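Local coordinates for protein luciferase-like monooxygenase (Streptomyces bottropensis, PDB 7BIP) that probably acts as a monooxygenase in the biosynthesis of the aromatic type II polyketide rishirilide, using molecular oxygen to oxidise its substrate, at residues A[5-10]-A[323-328]; A[26-31]-A[334-339]; A[139-144]-A[168-173]. One frame throughout, in Å; residues are numbered along the deposited sequence.

Contact 1. Residues A[5-10]-A[323-328]; sequences INLFPT and LQVISG
Ile5 and Asn6 run parallel to Leu323 and Gln324, and one firm backbone bond marks the pairing: Asn6 N reaches Leu323 O at 2.8 Å, nearly straight at 172°. Val325 N to Asn6 O, 3.4 Å, is weak, and beyond it no further bridge pairs the backbones. Here the side chain of Gln324 takes over the bridging. Its CB lies 4.2 Å from Asn6 CB, on the sheet face that Asn6 shares. A bend at the next bond (chi2 55°) folds the chain back across the gap, and CD settles beside both Asn6 O and Phe8 N. At the tip, OE1 accepts the Phe8 N-H at 2.9 Å with a bent angle of 145°, while NE2 donates within its own segment to Ile326 O at 2.8 Å, a partner lying in the amide plane. Ile326 O also accepts a hydrogen bond from water 1, which is in turn bound to Thr10 OG1. The side chain of Ile326 points at segment 5-10: its CG1 lies 3.5 Å from Phe8 O, and its CG2 meets Leu7 CD2 at 3.8 Å, the two side chains crossing at about a right angle. Phe8 directs its ring away, toward Tyr50. Farther along, Gly328 N and Thr10 O make a weak bond, and water 2 accepts from Thr10 N and, weakly, from Gly328 N. Pairing of strand 2-6 with strand 320-324 joins the first and last strands of the parallel barrel, as expected for the TIM-barrel luciferase family. With an acceptor used at one end and a donor at the other, the buried amide of Gln324 has its rotation fixed and extends the polar link between the two segments past the last bridge.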
ATOM      1  N   ILE A   5      10.291  -7.455  15.258  1.00 11.13           N
ATOM      2  CA  ILE A   5      10.741  -6.076  15.392  1.00 12.80           C
ATOM      3  C   ILE A   5       9.609  -5.151  14.986  1.00 14.03           C
ATOM      4  O   ILE A   5       8.779  -5.479  14.132  1.00 16.68           O
ATOM      5  CB  ILE A   5      12.002  -5.762  14.562  1.00 14.42           C
ATOM      6  CG1 ILE A   5      11.718  -5.972  13.069  1.00 16.53           C
ATOM      7  CG2 ILE A   5      13.196  -6.605  15.061  1.00 14.17           C
ATOM      8  CD1 ILE A   5      12.734  -5.280  12.146  1.00 18.64           C
ATOM      9  N   ASN A   6       9.575  -3.991  15.631  1.00 13.32           N
ATOM     10  CA  ASN A   6       8.630  -2.933  15.329  1.00 14.10           C
ATOM     11  C   ASN A   6       9.419  -1.763  14.766  1.00 13.82           C
ATOM     12  O   ASN A   6      10.507  -1.442  15.262  1.00 15.81           O
ATOM     13  CB  ASN A   6       7.863  -2.520  16.590  1.00 14.86           C
ATOM     14  CG  ASN A   6       6.591  -1.748  16.288  1.00 20.17           C
ATOM     15  OD1 ASN A   6       6.376  -1.291  15.169  1.00 23.49           O
ATOM     16  ND2 ASN A   6       5.743  -1.589  17.304  1.00 18.85           N
ATOM     17  N   LEU A   7       8.894  -1.159  13.712  1.00 14.30           N
ATOM     18  CA  LEU A   7       9.565  -0.067  13.007  1.00 11.56           C
ATOM     19  C   LEU A   7       8.666   1.166  13.090  1.00 16.85           C
ATOM     20  O   LEU A   7       8.033   1.581  12.121  1.00 25.71           O
ATOM     21  CB  LEU A   7       9.885  -0.460  11.550  1.00 11.19           C
ATOM     22  CG  LEU A   7      10.928  -1.576  11.439  1.00 15.00           C
ATOM     23  CD1 LEU A   7      11.060  -2.112  10.006  1.00 17.32           C
ATOM     24  CD2 LEU A   7      12.302  -1.125  11.998  1.00 16.38           C
ATOM     25  N   PHE A   8       8.608   1.738  14.284  1.00 22.59           N
ATOM     26  CA  PHE A   8       7.785   2.906  14.564  1.00 20.70           C
ATOM     27  C   PHE A   8       8.652   4.132  14.333  1.00 22.07           C
ATOM     28  O   PHE A   8       9.592   4.363  15.100  1.00 22.53           O
ATOM     29  CB  PHE A   8       7.306   2.846  16.011  1.00 20.39           C
ATOM     30  CG  PHE A   8       6.245   3.855  16.384  1.00 23.72           C
ATOM     31  CD1 PHE A   8       5.095   3.440  17.040  1.00 32.29           C
ATOM     32  CD2 PHE A   8       6.413   5.208  16.147  1.00 20.81           C
ATOM     33  CE1 PHE A   8       4.117   4.348  17.411  1.00 30.52           C
ATOM     34  CE2 PHE A   8       5.437   6.119  16.522  1.00 21.24           C
ATOM     35  CZ  PHE A   8       4.292   5.683  17.154  1.00 24.04           C
ATOM     36  N   PRO A   9       8.376   4.960  13.317  1.00 16.72           N
ATOM     37  CA  PRO A   9       9.222   6.144  13.088  1.00 16.80           C
ATOM     38  C   PRO A   9       8.880   7.276  14.052  1.00 17.72           C
ATOM     39  O   PRO A   9       7.720   7.658  14.203  1.00 18.14           O
ATOM     40  CB  PRO A   9       8.900   6.531  11.639  1.00 16.86           C
ATOM     41  CG  PRO A   9       7.512   6.051  11.432  1.00 22.16           C
ATOM     42  CD  PRO A   9       7.341   4.804  12.283  1.00 22.05           C
ATOM     43  N   THR A  10       9.904   7.806  14.716  1.00 21.11           N
ATOM     44  CA  THR A  10       9.789   9.015  15.531  1.00 25.07           C
ATOM     45  C   THR A  10      10.899   9.925  15.030  1.00 28.36           C
ATOM     46  O   THR A  10      11.980   9.999  15.619  1.00 31.61           O
ATOM     47  CB  THR A  10       9.903   8.717  17.031  1.00 27.88           C
ATOM     48  OG1 THR A  10      11.046   7.887  17.274  1.00 31.29           O
ATOM     49  CG2 THR A  10       8.682   7.995  17.503  1.00 23.34           C
ATOM     50  N   LEU A 323      10.005  -5.786  19.208  1.00 11.94           N
ATOM     51  CA  LEU A 323      11.122  -4.978  19.692  1.00  9.83           C
ATOM     52  C   LEU A 323      11.220  -3.719  18.838  1.00 14.38           C
ATOM     53  O   LEU A 323      11.536  -3.792  17.650  1.00 16.05           O
ATOM     54  CB  LEU A 323      12.414  -5.789  19.633  1.00 13.05           C
ATOM     55  CG  LEU A 323      12.352  -7.159  20.312  1.00 15.24           C
ATOM     56  CD1 LEU A 323      13.483  -8.034  19.793  1.00 17.41           C
ATOM     57  CD2 LEU A 323      12.422  -7.012  21.840  1.00 16.06           C
ATOM     58  N   GLN A 324      10.934  -2.568  19.437  1.00 11.64           N
ATOM     59  CA  GLN A 324      10.969  -1.305  18.708  1.00 14.87           C
ATOM     60  C   GLN A 324      12.415  -0.808  18.644  1.00 14.14           C
ATOM     61  O   GLN A 324      12.960  -0.350  19.656  1.00 14.57           O
ATOM     62  CB  GLN A 324      10.048  -0.296  19.389  1.00 18.57           C
ATOM     63  CG  GLN A 324      10.205   1.106  18.853  1.00 25.85           C
ATOM     64  CD  GLN A 324      10.015   1.136  17.364  1.00 30.69           C
ATOM     65  OE1 GLN A 324       9.090   0.521  16.840  1.00 35.60           O
ATOM     66  NE2 GLN A 324      10.896   1.831  16.666  1.00 25.72           N
ATOM     67  N   VAL A 325      13.044  -0.871  17.462  1.00 13.08           N
ATOM     68  CA  VAL A 325      14.503  -0.757  17.360  1.00 14.47           C
ATOM     69  C   VAL A 325      14.972   0.520  16.675  1.00 15.18           C
ATOM     70  O   VAL A 325      16.188   0.719  16.557  1.00 15.00           O
ATOM     71  CB  VAL A 325      15.123  -1.981  16.653  1.00 14.44           C
ATOM     72  CG1 VAL A 325      14.946  -3.258  17.494  1.00 14.87           C
ATOM     73  CG2 VAL A 325      14.521  -2.177  15.267  1.00 14.74           C
ATOM     74  N   ILE A 326      14.073   1.403  16.247  1.00 13.29           N
ATOM     75  CA  ILE A 326      14.492   2.647  15.607  1.00 13.35           C
ATOM     76  C   ILE A 326      13.956   3.834  16.392  1.00 20.05           C
ATOM     77  O   ILE A 326      12.958   3.731  17.112  1.00 22.44           O
ATOM     78  CB  ILE A 326      14.039   2.717  14.130  1.00 14.78           C
ATOM     79  CG1 ILE A 326      12.513   2.690  14.041  1.00 16.84           C
ATOM     80  CG2 ILE A 326      14.650   1.569  13.343  1.00 14.93           C
ATOM     81  CD1 ILE A 326      11.965   2.940  12.666  1.00 15.67           C
ATOM     82  N   SER A 327      14.643   4.968  16.263  1.00 23.49           N
ATOM     83  CA  SER A 327      14.186   6.196  16.911  1.00 32.28           C
ATOM     84  C   SER A 327      15.042   7.392  16.529  1.00 36.63           C
ATOM     85  O   SER A 327      16.259   7.389  16.743  1.00 40.08           O
ATOM     86  CB  SER A 327      14.171   6.061  18.436  1.00 29.18           C
ATOM     87  OG  SER A 327      13.644   7.247  19.020  1.00 37.78           O
ATOM     88  N   GLY A 328      14.406   8.423  15.983  1.00 36.41           N
ATOM     89  CA  GLY A 328      15.110   9.658  15.708  1.00 32.62           C
ATOM     90  C   GLY A 328      16.201   9.445  14.688  1.00 35.82           C
ATOM     91  O   GLY A 328      16.037   8.723  13.700  1.00 33.36           O
TER
HETATM   92  O   HOH W   1      10.998   5.193  18.101  1.00 44.11           O
HETATM   93  O   HOH W   2      12.613   6.620  14.084  1.00 29.83           O

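Contact 2. Residues A[26-31]-A[334-339]; sequences LRLAEL and ESARTM
Leu28, Leu31, Ser335, Ala336 and Met339 meet with no flat group between them; the guanidinium of Arg27 lies on another side of its helix, with Glu30 OE1 at its edge and in its plane. That salt bridge, Arg27 NH1 to Glu30 OE1 at 3.0 Å, uses the anti lone pair of the carboxylate oxygen; Arg27 also pairs with Glu34, and Glu30 with Arg67. Across the interface the packing is aliphatic. Both Leu28 methyls touch Ser335 CB, each at 3.9 Å, and CD2 also reaches Met339 SD at 3.8 Å. Met339 runs extended before bending at its last torsion (chi3 65°), which lays CE against the neighbouring helix, 3.4 Å from Leu28 O and 4.0 Å from Leu31 CB. Leu31 and Met339 lie alongside one another, pointing opposite ways, and Leu31 CD2 meets Ala336 CB at 4.0 Å. The hydroxyl of Ser335 is bound to Val325 O, leaving its CB to the leucine. The two axes come within 10.6 Å and diverge by only 13°, the side-by-side, near-parallel packing of neighbouring outer helices around a TIM barrel, here helix 18-35 against helix 332-345.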
ATOM      1  N   LEU A  26      13.650  -1.002   5.368  1.00 12.48           N
ATOM      2  CA  LEU A  26      13.556  -2.224   4.573  1.00 12.75           C
ATOM      3  C   LEU A  26      14.755  -3.140   4.816  1.00 13.92           C
ATOM      4  O   LEU A  26      14.613  -4.369   4.820  1.00 14.16           O
ATOM      5  CB  LEU A  26      13.421  -1.896   3.080  1.00 13.88           C
ATOM      6  CG  LEU A  26      12.054  -1.346   2.668  1.00 14.56           C
ATOM      7  CD1 LEU A  26      12.090  -0.819   1.237  1.00 17.93           C
ATOM      8  CD2 LEU A  26      10.961  -2.410   2.817  1.00 14.81           C
ATOM      9  N   ARG A  27      15.941  -2.565   5.032  1.00 12.02           N
ATOM     10  CA  ARG A  27      17.102  -3.402   5.324  1.00 12.76           C
ATOM     11  C   ARG A  27      16.971  -4.072   6.689  1.00 12.94           C
ATOM     12  O   ARG A  27      17.389  -5.228   6.855  1.00 13.34           O
ATOM     13  CB  ARG A  27      18.382  -2.571   5.241  1.00 12.13           C
ATOM     14  CG  ARG A  27      19.671  -3.329   5.561  1.00 17.38           C
ATOM     15  CD  ARG A  27      19.793  -4.620   4.763  1.00 21.91           C
ATOM     16  NE  ARG A  27      20.841  -5.485   5.318  1.00 24.65           N
ATOM     17  CZ  ARG A  27      20.871  -6.802   5.179  1.00 30.72           C
ATOM     18  NH1 ARG A  27      19.917  -7.422   4.496  1.00 27.86           N
ATOM     19  NH2 ARG A  27      21.858  -7.504   5.722  1.00 37.85           N
ATOM     20  N   LEU A  28      16.382  -3.374   7.678  1.00 12.61           N
ATOM     21  CA  LEU A  28      16.134  -4.013   8.970  1.00 11.91           C
ATOM     22  C   LEU A  28      15.102  -5.130   8.846  1.00 12.25           C
ATOM     23  O   LEU A  28      15.198  -6.154   9.537  1.00 13.58           O
ATOM     24  CB  LEU A  28      15.687  -2.975  10.003  1.00 12.82           C
ATOM     25  CG  LEU A  28      16.759  -1.932  10.351  1.00 13.06           C
ATOM     26  CD1 LEU A  28      16.167  -0.786  11.131  1.00 12.88           C
ATOM     27  CD2 LEU A  28      17.908  -2.559  11.134  1.00 11.83           C
ATOM     28  N   ALA A  29      14.092  -4.937   7.997  1.00 11.94           N
ATOM     29  CA  ALA A  29      13.154  -6.019   7.712  1.00 13.75           C
ATOM     30  C   ALA A  29      13.869  -7.225   7.104  1.00 15.50           C
ATOM     31  O   ALA A  29      13.584  -8.373   7.472  1.00 13.12           O
ATOM     32  CB  ALA A  29      12.051  -5.511   6.779  1.00 12.95           C
ATOM     33  N   GLU A  30      14.804  -6.984   6.177  1.00 13.13           N
ATOM     34  CA  GLU A  30      15.622  -8.072   5.626  1.00 11.63           C
ATOM     35  C   GLU A  30      16.454  -8.747   6.709  1.00 13.30           C
ATOM     36  O   GLU A  30      16.574  -9.977   6.737  1.00 14.72           O
ATOM     37  CB  GLU A  30      16.542  -7.531   4.528  1.00 14.94           C
ATOM     38  CG  GLU A  30      15.809  -7.125   3.236  1.00 15.40           C
ATOM     39  CD  GLU A  30      16.713  -6.365   2.267  1.00 25.89           C
ATOM     40  OE1 GLU A  30      17.903  -6.176   2.583  1.00 27.98           O
ATOM     41  OE2 GLU A  30      16.247  -5.958   1.181  1.00 25.90           O
ATOM     42  N   LEU A  31      17.048  -7.952   7.602  1.00 13.34           N
ATOM     43  CA  LEU A  31      17.833  -8.532   8.685  1.00 13.77           C
ATOM     44  C   LEU A  31      16.956  -9.348   9.630  1.00 13.11           C
ATOM     45  O   LEU A  31      17.376 -10.402  10.118  1.00 16.18           O
ATOM     46  CB  LEU A  31      18.576  -7.423   9.429  1.00 16.14           C
ATOM     47  CG  LEU A  31      19.655  -7.888  10.405  1.00 24.78           C
ATOM     48  CD1 LEU A  31      20.830  -8.517   9.652  1.00 22.19           C
ATOM     49  CD2 LEU A  31      20.136  -6.710  11.250  1.00 25.25           C
ATOM     50  N   GLU A 334      23.260   1.021  14.635  1.00 15.86           N
ATOM     51  CA  GLU A 334      22.897   0.753  16.024  1.00 16.93           C
ATOM     52  C   GLU A 334      21.628  -0.084  16.105  1.00 15.14           C
ATOM     53  O   GLU A 334      21.537  -1.001  16.929  1.00 14.98           O
ATOM     54  CB  GLU A 334      22.738   2.073  16.788  1.00 15.86           C
ATOM     55  CG  GLU A 334      24.096   2.696  17.150  1.00 18.47           C
ATOM     56  CD  GLU A 334      24.002   4.076  17.777  1.00 25.93           C
ATOM     57  OE1 GLU A 334      23.041   4.347  18.527  1.00 21.78           O
ATOM     58  OE2 GLU A 334      24.905   4.898  17.506  1.00 31.81           O
ATOM     59  N   SER A 335      20.641   0.206  15.253  1.00 12.84           N
ATOM     60  CA  SER A 335      19.477  -0.672  15.176  1.00 16.29           C
ATOM     61  C   SER A 335      19.884  -2.085  14.764  1.00 15.52           C
ATOM     62  O   SER A 335      19.399  -3.081  15.317  1.00 13.94           O
ATOM     63  CB  SER A 335      18.468  -0.108  14.179  1.00 13.91           C
ATOM     64  OG  SER A 335      18.086   1.211  14.555  1.00 15.13           O
ATOM     65  N   ALA A 336      20.784  -2.188  13.797  1.00 11.50           N
ATOM     66  CA  ALA A 336      21.219  -3.498  13.326  1.00 14.84           C
ATOM     67  C   ALA A 336      22.011  -4.236  14.402  1.00 12.81           C
ATOM     68  O   ALA A 336      21.866  -5.454  14.560  1.00 15.08           O
ATOM     69  CB  ALA A 336      22.053  -3.330  12.055  1.00 16.51           C
ATOM     70  N   ARG A 337      22.840  -3.508  15.160  1.00 14.96           N
ATOM     71  CA  ARG A 337      23.577  -4.122  16.266  1.00 14.81           C
ATOM     72  C   ARG A 337      22.623  -4.689  17.307  1.00 15.53           C
ATOM     73  O   ARG A 337      22.820  -5.809  17.794  1.00 14.64           O
ATOM     74  CB  ARG A 337      24.523  -3.104  16.911  1.00 14.65           C
ATOM     75  CG  ARG A 337      25.195  -3.638  18.180  1.00 15.23           C
ATOM     76  CD  ARG A 337      26.227  -2.651  18.730  1.00 16.27           C
ATOM     77  NE  ARG A 337      25.598  -1.453  19.251  1.00 18.63           N
ATOM     78  CZ  ARG A 337      26.262  -0.464  19.838  1.00 17.22           C
ATOM     79  NH1 ARG A 337      27.593  -0.537  19.952  1.00 18.59           N
ATOM     80  NH2 ARG A 337      25.606   0.592  20.287  1.00 18.73           N
ATOM     81  N   THR A 338      21.575  -3.929  17.652  1.00 12.43           N
ATOM     82  CA  THR A 338      20.570  -4.420  18.586  1.00 13.91           C
ATOM     83  C   THR A 338      19.987  -5.733  18.099  1.00 12.94           C
ATOM     84  O   THR A 338      19.871  -6.698  18.863  1.00 16.84           O
ATOM     85  CB  THR A 338      19.453  -3.383  18.757  1.00 12.76           C
ATOM     86  OG1 THR A 338      19.947  -2.246  19.471  1.00 12.15           O
ATOM     87  CG2 THR A 338      18.267  -3.977  19.529  1.00 14.32           C
ATOM     88  N   MET A 339      19.625  -5.793  16.812  1.00 12.65           N
ATOM     89  CA  MET A 339      19.016  -7.010  16.294  1.00 14.12           C
ATOM     90  C   MET A 339      20.014  -8.159  16.276  1.00 14.49           C
ATOM     91  O   MET A 339      19.662  -9.291  16.625  1.00 15.73           O
ATOM     92  CB  MET A 339      18.441  -6.755  14.904  1.00 17.80           C
ATOM     93  CG  MET A 339      17.222  -5.847  14.934  1.00 12.40           C
ATOM     94  SD  MET A 339      16.723  -5.416  13.265  1.00 14.99           S
ATOM     95  CE  MET A 339      16.240  -7.011  12.622  1.00 17.07           C
TER

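Contact 3. Residues A[139-144]-A[168-173]; sequences RLWAEE and PHPRIL. With CA (calcium ion), chain C.
Ala142, whose CB meets the edge of the His169 imidazole 4.2 Å from CD2, has a carbonyl O that accepts a hydrogen bond of 2.7 Å from water 3. The same water is a ligand of a calcium ion, so its oxygen is gripped by two partners. Glu144 chelates the metal through both carboxylate oxygens, OE1 at 2.4 Å from the calcium and OE2 at 2.5 Å from it, and water 4 is another ligand. This glutamate sits at the surface, where it touches a neighbouring molecule in the crystal. Within segment 168-173, His169 ND1 donates to Pro170 O at 2.8 Å and 169°, with the acceptor in the ring plane. This bond fixes the rotation of the imidazole, and Pro168, which follows a cis peptide, lays its CG over one face of the ring, toward the rim. Helix 126-142 and strand 171-175 belong to a beta-alpha-beta crossover of the TIM barrel: strands 103-107 and 171-175 are parallel neighbours, and the hairpin 146-149/154-158 is inserted after the helix. Trp141 joins the two parts of this unit. The backbone brings His169 CB to 3.5 Å from Trp141 CE3, and with CG between the backbone N and carbonyl carbon (chi1 51°) the imidazole also borders that indole atom. The planes of the two rings are inclined by 35°. Pro170 CD sits over one face of the indole, 4.2 Å from the centroid of the six-membered ring and close to its normal, a CH-pi contact. At the edge, near the ring plane, Trp141 CZ3 touches Ile172 CG1 at 3.8 Å. The indole nitrogen is bound to Ala89 O of helix 85-98, while Val105 of strand 103-107 also packs on the ring.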
ATOM      1  N   ARG A 139     -16.127  -9.414   7.866  1.00 15.08           N
ATOM      2  CA  ARG A 139     -17.183  -9.969   7.026  1.00 14.27           C
ATOM      3  C   ARG A 139     -16.792  -9.957   5.558  1.00 10.85           C
ATOM      4  O   ARG A 139     -17.084 -10.917   4.836  1.00 14.22           O
ATOM      5  CB  ARG A 139     -18.487  -9.198   7.225  1.00 16.18           C
ATOM      6  CG  ARG A 139     -19.147  -9.565   8.498  1.00 19.15           C
ATOM      7  CD  ARG A 139     -20.616  -9.241   8.495  1.00 22.00           C
ATOM      8  NE  ARG A 139     -21.027  -9.166   9.877  1.00 30.15           N
ATOM      9  CZ  ARG A 139     -22.218  -8.778  10.298  1.00 32.58           C
ATOM     10  NH1 ARG A 139     -23.164  -8.431   9.425  1.00 24.67           N
ATOM     11  NH2 ARG A 139     -22.446  -8.746  11.606  1.00 24.29           N
ATOM     12  N   LEU A 140     -16.177  -8.859   5.088  1.00 11.06           N
ATOM     13  CA  LEU A 140     -15.731  -8.804   3.697  1.00 11.86           C
ATOM     14  C   LEU A 140     -14.725  -9.904   3.389  1.00 13.07           C
ATOM     15  O   LEU A 140     -14.688 -10.414   2.262  1.00 15.47           O
ATOM     16  CB  LEU A 140     -15.141  -7.426   3.389  1.00 11.56           C
ATOM     17  CG  LEU A 140     -16.218  -6.330   3.270  1.00 12.96           C
ATOM     18  CD1 LEU A 140     -15.600  -4.944   3.410  1.00 15.18           C
ATOM     19  CD2 LEU A 140     -16.971  -6.460   1.946  1.00 13.36           C
ATOM     20  N   TRP A 141     -13.911 -10.298   4.374  1.00 13.29           N
ATOM     21  CA  TRP A 141     -12.968 -11.390   4.158  1.00 15.31           C
ATOM     22  C   TRP A 141     -13.639 -12.756   4.240  1.00 12.51           C
ATOM     23  O   TRP A 141     -13.306 -13.661   3.464  1.00 15.47           O
ATOM     24  CB  TRP A 141     -11.861 -11.350   5.207  1.00 12.19           C
ATOM     25  CG  TRP A 141     -10.851 -10.260   5.104  1.00 10.15           C
ATOM     26  CD1 TRP A 141     -10.496  -9.538   3.998  1.00 11.99           C
ATOM     27  CD2 TRP A 141     -10.027  -9.802   6.174  1.00  9.39           C
ATOM     28  NE1 TRP A 141      -9.502  -8.639   4.329  1.00 13.32           N
ATOM     29  CE2 TRP A 141      -9.193  -8.789   5.658  1.00 10.52           C
ATOM     30  CE3 TRP A 141      -9.925 -10.141   7.527  1.00 12.44           C
ATOM     31  CZ2 TRP A 141      -8.257  -8.122   6.443  1.00 14.36           C
ATOM     32  CZ3 TRP A 141      -8.987  -9.478   8.311  1.00 11.82           C
ATOM     33  CH2 TRP A 141      -8.174  -8.478   7.770  1.00 15.67           C
ATOM     34  N   ALA A 142     -14.549 -12.937   5.200  1.00 12.87           N
ATOM     35  CA  ALA A 142     -15.046 -14.261   5.542  1.00 13.68           C
ATOM     36  C   ALA A 142     -16.243 -14.692   4.714  1.00 17.65           C
ATOM     37  O   ALA A 142     -16.506 -15.900   4.621  1.00 20.26           O
ATOM     38  CB  ALA A 142     -15.443 -14.313   7.022  1.00 15.49           C
ATOM     39  N   GLU A 143     -16.972 -13.746   4.126  1.00 13.31           N
ATOM     40  CA  GLU A 143     -18.274 -14.016   3.530  1.00 12.47           C
ATOM     41  C   GLU A 143     -18.362 -13.417   2.128  1.00 11.48           C
ATOM     42  O   GLU A 143     -17.523 -12.619   1.704  1.00 13.95           O
ATOM     43  CB  GLU A 143     -19.422 -13.445   4.386  1.00 19.45           C
ATOM     44  CG  GLU A 143     -19.404 -13.852   5.859  1.00 25.56           C
ATOM     45  CD  GLU A 143     -19.671 -15.327   6.072  1.00 48.30           C
ATOM     46  OE1 GLU A 143     -19.205 -15.872   7.097  1.00 58.02           O
ATOM     47  OE2 GLU A 143     -20.349 -15.944   5.220  1.00 57.39           O
ATOM     48  N   GLU A 144     -19.417 -13.816   1.423  1.00 12.70           N
ATOM     49  CA  GLU A 144     -19.741 -13.328   0.095  1.00 12.81           C
ATOM     50  C   GLU A 144     -21.172 -12.813   0.108  1.00 15.93           C
ATOM     51  O   GLU A 144     -21.945 -13.122   1.017  1.00 17.69           O
ATOM     52  CB  GLU A 144     -19.574 -14.427  -0.960  1.00 14.19           C
ATOM     53  CG  GLU A 144     -18.177 -15.017  -0.985  1.00 16.10           C
ATOM     54  CD  GLU A 144     -18.001 -16.214  -0.059  1.00 17.99           C
ATOM     55  OE1 GLU A 144     -18.992 -16.933   0.219  1.00 17.62           O
ATOM     56  OE2 GLU A 144     -16.853 -16.437   0.381  1.00 15.73           O
ATOM     57  N   PRO A 168      -9.776 -18.547   7.812  1.00 20.08           N
ATOM     58  CA  PRO A 168     -10.729 -17.800   6.983  1.00 15.73           C
ATOM     59  C   PRO A 168     -10.214 -16.453   6.484  1.00 14.20           C
ATOM     60  O   PRO A 168     -10.777 -15.890   5.554  1.00 20.04           O
ATOM     61  CB  PRO A 168     -11.923 -17.595   7.927  1.00 19.21           C
ATOM     62  CG  PRO A 168     -11.320 -17.607   9.299  1.00 20.31           C
ATOM     63  CD  PRO A 168     -10.170 -18.576   9.235  1.00 19.11           C
ATOM     64  N   HIS A 169      -9.136 -15.970   7.097  1.00 14.02           N
ATOM     65  CA  HIS A 169      -8.571 -14.651   6.843  1.00 13.16           C
ATOM     66  C   HIS A 169      -7.367 -14.486   7.761  1.00 12.50           C
ATOM     67  O   HIS A 169      -7.138 -15.341   8.628  1.00 16.01           O
ATOM     68  CB  HIS A 169      -9.621 -13.550   7.068  1.00 14.57           C
ATOM     69  CG  HIS A 169     -10.337 -13.638   8.380  1.00 14.33           C
ATOM     70  ND1 HIS A 169      -9.729 -13.345   9.579  1.00 16.36           N
ATOM     71  CD2 HIS A 169     -11.620 -13.961   8.677  1.00 15.43           C
ATOM     72  CE1 HIS A 169     -10.598 -13.506  10.564  1.00 16.38           C
ATOM     73  NE2 HIS A 169     -11.755 -13.871  10.041  1.00 16.23           N
ATOM     74  N   PRO A 170      -6.551 -13.447   7.584  1.00 14.43           N
ATOM     75  CA  PRO A 170      -5.465 -13.203   8.537  1.00 13.10           C
ATOM     76  C   PRO A 170      -5.983 -13.081   9.964  1.00 15.08           C
ATOM     77  O   PRO A 170      -7.119 -12.661  10.208  1.00 14.32           O
ATOM     78  CB  PRO A 170      -4.865 -11.884   8.049  1.00 11.46           C
ATOM     79  CG  PRO A 170      -5.167 -11.856   6.602  1.00 14.55           C
ATOM     80  CD  PRO A 170      -6.540 -12.456   6.490  1.00 15.57           C
ATOM     81  N   ARG A 171      -5.130 -13.469  10.912  1.00 16.65           N
ATOM     82  CA  ARG A 171      -5.421 -13.264  12.327  1.00 17.64           C
ATOM     83  C   ARG A 171      -5.801 -11.811  12.572  1.00 17.91           C
ATOM     84  O   ARG A 171      -5.176 -10.898  12.032  1.00 14.45           O
ATOM     85  CB  ARG A 171      -4.197 -13.627  13.173  1.00 15.67           C
ATOM     86  CG  ARG A 171      -4.479 -13.715  14.679  1.00 22.68           C
ATOM     87  CD  ARG A 171      -3.188 -13.911  15.475  1.00 26.57           C
ATOM     88  NE  ARG A 171      -2.457 -15.100  15.050  1.00 28.53           N
ATOM     89  CZ  ARG A 171      -2.671 -16.319  15.530  1.00 37.23           C
ATOM     90  NH1 ARG A 171      -3.604 -16.511  16.455  1.00 38.80           N
ATOM     91  NH2 ARG A 171      -1.954 -17.346  15.083  1.00 39.59           N
ATOM     92  N   ILE A 172      -6.835 -11.598  13.387  1.00 14.51           N
ATOM     93  CA  ILE A 172      -7.276 -10.259  13.767  1.00 13.37           C
ATOM     94  C   ILE A 172      -6.881 -10.025  15.220  1.00 13.57           C
ATOM     95  O   ILE A 172      -7.220 -10.827  16.096  1.00 16.46           O
ATOM     96  CB  ILE A 172      -8.797 -10.089  13.581  1.00 14.39           C
ATOM     97  CG1 ILE A 172      -9.182 -10.134  12.098  1.00 14.77           C
ATOM     98  CG2 ILE A 172      -9.285  -8.765  14.194  1.00 14.59           C
ATOM     99  CD1 ILE A 172     -10.706 -10.131  11.877  1.00 17.45           C
ATOM    100  N   LEU A 173      -6.160  -8.934  15.476  1.00 12.96           N
ATOM    101  CA  LEU A 173      -5.840  -8.524  16.836  1.00 13.94           C
ATOM    102  C   LEU A 173      -6.385  -7.126  17.079  1.00 13.28           C
ATOM    103  O   LEU A 173      -6.361  -6.279  16.183  1.00 14.57           O
ATOM    104  CB  LEU A 173      -4.326  -8.548  17.092  1.00 15.92           C
ATOM    105  CG  LEU A 173      -3.694  -9.897  16.766  1.00 18.85           C
ATOM    106  CD1 LEU A 173      -3.030  -9.813  15.403  1.00 19.35           C
ATOM    107  CD2 LEU A 173      -2.702 -10.303  17.849  1.00 18.35           C
TER
HETATM  108 CA    CA C 401     -17.606 -18.659   1.193  0.91 13.33          CA
HETATM  109  O   HOH W   3     -17.828 -17.914   3.432  1.00 20.99           O
HETATM  110  O   HOH W   4     -19.834 -19.567   1.280  1.00 21.29           O

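From the N terminus, strand 2-6 opens contact 1 and helix 18-35, next in the chain, opens contact 2. Contact 3 then forms and closes midway, joining helix 126-142 to strand 171-175, with its segments' nearest ends 24 residues apart. It is nested inside both long loops. Strand 320-324 returns to close contact 1, and helix 332-345 closes contact 2, so these two closures cross. They seal the same seam at two depths, contact 1 in the barrel wall and contact 2 in the helix layer, and they touch where Ile326 packs on Leu28. Contact 3 reaches the same sheet on the far side of the chain's centre, about 28 Å from contact 1 between centres.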